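PDB 2D5W: peptide ABC transporter, peptide-binding protein from Thermus thermophilus, which binds oligopeptides, a pentapeptide in this crystal, and probably delivers them to an ABC transporter for uptake. Local coordinates for residues I10-E15 / V247-I252. Numbering follows the deposited sequence.
Sequences IGASQE and VVYRFI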
loop_
_atom_site.group_PDB
_atom_site.type_symbol
_atom_site.label_atom_id
_atom_site.label_comp_id
_atom_site.label_asym_id
_atom_site.label_seq_id
_atom_site.Cartn_x
_atom_site.Cartn_y
_atom_site.Cartn_z
ATOM N N ILE A 10 10.173 12.053 -12.866
ATOM C CA ILE A 10 9.315 12.024 -11.689
ATOM C C ILE A 10 10.151 11.918 -10.421
ATOM O O ILE A 10 11.030 11.064 -10.317
ATOM C CB ILE A 10 8.346 10.822 -11.762
ATOM C CG1 ILE A 10 7.494 10.925 -13.031
ATOM C CG2 ILE A 10 7.471 10.775 -10.524
ATOM C CD1 ILE A 10 6.671 9.686 -13.331
ATOM N N GLY A 11 9.876 12.794 -9.459
ATOM C CA GLY A 11 10.613 12.776 -8.209
ATOM C C GLY A 11 9.896 12.014 -7.112
ATOM O O GLY A 11 8.688 12.180 -6.912
ATOM N N ALA A 12 10.646 11.183 -6.393
ATOM C CA ALA A 12 10.100 10.382 -5.301
ATOM C C ALA A 12 11.062 10.387 -4.117
ATOM O O ALA A 12 12.270 10.547 -4.291
ATOM C CB ALA A 12 9.862 8.949 -5.776
ATOM N N SER A 13 10.523 10.199 -2.915
ATOM C CA SER A 13 11.344 10.188 -1.706
ATOM C C SER A 13 11.591 8.786 -1.146
ATOM O O SER A 13 12.224 8.635 -0.101
ATOM C CB SER A 13 10.708 11.065 -0.627
ATOM O OG SER A 13 9.425 10.589 -0.274
ATOM N N GLN A 14 11.081 7.771 -1.839
ATOM C CA GLN A 14 11.265 6.382 -1.433
ATOM C C GLN A 14 11.556 5.576 -2.684
ATOM O O GLN A 14 11.077 5.911 -3.767
ATOM C CB GLN A 14 10.011 5.857 -0.734
ATOM C CG GLN A 14 9.745 6.566 0.582
ATOM C CD GLN A 14 8.488 6.099 1.277
ATOM O OE1 GLN A 14 8.008 4.987 1.051
ATOM N NE2 GLN A 14 7.950 6.945 2.142
ATOM N N GLU A 15 12.343 4.518 -2.534
ATOM C CA GLU A 15 12.728 3.676 -3.659
ATOM C C GLU A 15 12.312 2.223 -3.441
ATOM O O GLU A 15 12.406 1.707 -2.331
ATOM C CB GLU A 15 14.246 3.750 -3.843
ATOM C CG GLU A 15 14.786 3.012 -5.056
ATOM C CD GLU A 15 16.270 3.260 -5.280
ATOM O OE1 GLU A 15 16.836 4.158 -4.617
ATOM O OE2 GLU A 15 16.874 2.569 -6.129
ATOM N N VAL A 247 10.725 7.718 -19.284
ATOM C CA VAL A 247 10.238 8.096 -17.961
ATOM C C VAL A 247 11.336 7.726 -16.981
ATOM O O VAL A 247 11.810 6.587 -16.967
ATOM C CB VAL A 247 8.958 7.331 -17.560
ATOM C CG1 VAL A 247 8.546 7.719 -16.141
ATOM C CG2 VAL A 247 7.834 7.631 -18.542
ATOM N N VAL A 248 11.751 8.690 -16.172
ATOM C CA VAL A 248 12.792 8.449 -15.192
ATOM C C VAL A 248 12.337 8.851 -13.802
ATOM O O VAL A 248 11.896 9.984 -13.586
ATOM C CB VAL A 248 14.077 9.252 -15.514
ATOM C CG1 VAL A 248 15.122 9.034 -14.423
ATOM C CG2 VAL A 248 14.626 8.840 -16.866
ATOM N N TYR A 249 12.413 7.910 -12.870
ATOM C CA TYR A 249 12.087 8.188 -11.478
ATOM C C TYR A 249 13.414 8.508 -10.802
ATOM O O TYR A 249 14.373 7.742 -10.916
ATOM C CB TYR A 249 11.469 6.964 -10.804
ATOM C CG TYR A 249 9.961 6.962 -10.781
ATOM C CD1 TYR A 249 9.262 7.313 -9.623
ATOM C CD2 TYR A 249 9.228 6.609 -11.913
ATOM C CE1 TYR A 249 7.874 7.309 -9.593
ATOM C CE2 TYR A 249 7.841 6.603 -11.893
ATOM C CZ TYR A 249 7.169 6.952 -10.735
ATOM O OH TYR A 249 5.794 6.936 -10.730
ATOM N N ARG A 250 13.474 9.653 -10.131
ATOM C CA ARG A 250 14.663 10.076 -9.400
ATOM C C ARG A 250 14.323 9.962 -7.923
ATOM O O ARG A 250 13.293 10.464 -7.476
ATOM C CB ARG A 250 15.027 11.521 -9.740
ATOM C CG ARG A 250 15.759 11.685 -11.058
ATOM C CD ARG A 250 16.139 13.138 -11.279
ATOM N NE ARG A 250 16.934 13.670 -10.175
ATOM C CZ ARG A 250 17.225 14.958 -10.019
ATOM N NH1 ARG A 250 17.954 15.356 -8.984
ATOM N NH2 ARG A 250 16.781 15.850 -10.895
ATOM N N PHE A 251 15.195 9.297 -7.172
ATOM C CA PHE A 251 14.979 9.082 -5.749
ATOM C C PHE A 251 15.855 9.950 -4.867
ATOM O O PHE A 251 17.081 9.928 -4.975
ATOM C CB PHE A 251 15.219 7.608 -5.421
ATOM C CG PHE A 251 14.390 6.677 -6.250
ATOM C CD1 PHE A 251 13.009 6.638 -6.093
ATOM C CD2 PHE A 251 14.974 5.882 -7.231
ATOM C CE1 PHE A 251 12.221 5.830 -6.900
ATOM C CE2 PHE A 251 14.188 5.066 -8.047
ATOM C CZ PHE A 251 12.810 5.044 -7.878
ATOM N N ILE A 252 15.207 10.719 -3.998
ATOM C CA ILE A 252 15.896 11.591 -3.050
ATOM C C ILE A 252 15.215 11.316 -1.710
ATOM O O ILE A 252 14.093 11.763 -1.467
ATOM C CB ILE A 252 15.767 13.076 -3.460
ATOM C CG1 ILE A 252 16.372 13.277 -4.857
ATOM C CG2 ILE A 252 16.490 13.962 -2.446
ATOM C CD1 ILE A 252 16.243 14.691 -5.398
#
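Strand 10-12 runs parallel to strand 247-251, pairing Ile10 with Tyr249, Gly11 with Arg250 and Ala12 with Phe251, the axes 4.7 Å apart at closest approach and inclined by 27°. Four backbone hydrogen bonds join them: Ile10 N to Val248 O, Arg250 N to Ile10 O, Ala12 N to Arg250 O and Ile252 N to Ala12 O.

Ile10, Ala12, Tyr249 and Phe251 share one face of the sheet. Ile10 lies alongside Tyr249. Its CG2 sits over one face of the phenol ring, 4.0 Å from the Tyr249 ring centroid, a CH-pi contact. Its other branch ends with CD1 3.6 Å from Tyr249 CE2 and also touches Val247 CG1. Ala12 CB meets the edge of the same ring and approaches Phe251 CD1 obliquely at 3.9 Å. Helix 31-40 packs against this face, and Tyr249 OH is hydrogen-bonded to Glu35 OE1 on that helix.

Beyond the strand the chain turns back across Phe251. With chi1 at -175°, Glu15 CG swings away from its own backbone N and over the phenyl face, 3.7 Å from the Phe251 ring centroid. The extended chain then lays the carboxylate over the CD2 side of the ring, the planes 9° apart. Trp218 NE1 and Gly221 N are both hydrogen-bonded to Glu15 OE2, which fixes the group there. Gln14 O is buried 3.1 Å from Phe251 CD1 and has no hydrogen-bonding partner.

Strand 246-251 sits between 223-228 and 7-12 in a mixed sheet. The turn after 7-12 brings Gln14 NE2 to a hydrogen bond with the bound peptide's backbone, consistent with the peptide-binding site of a family 5 solute-binding protein.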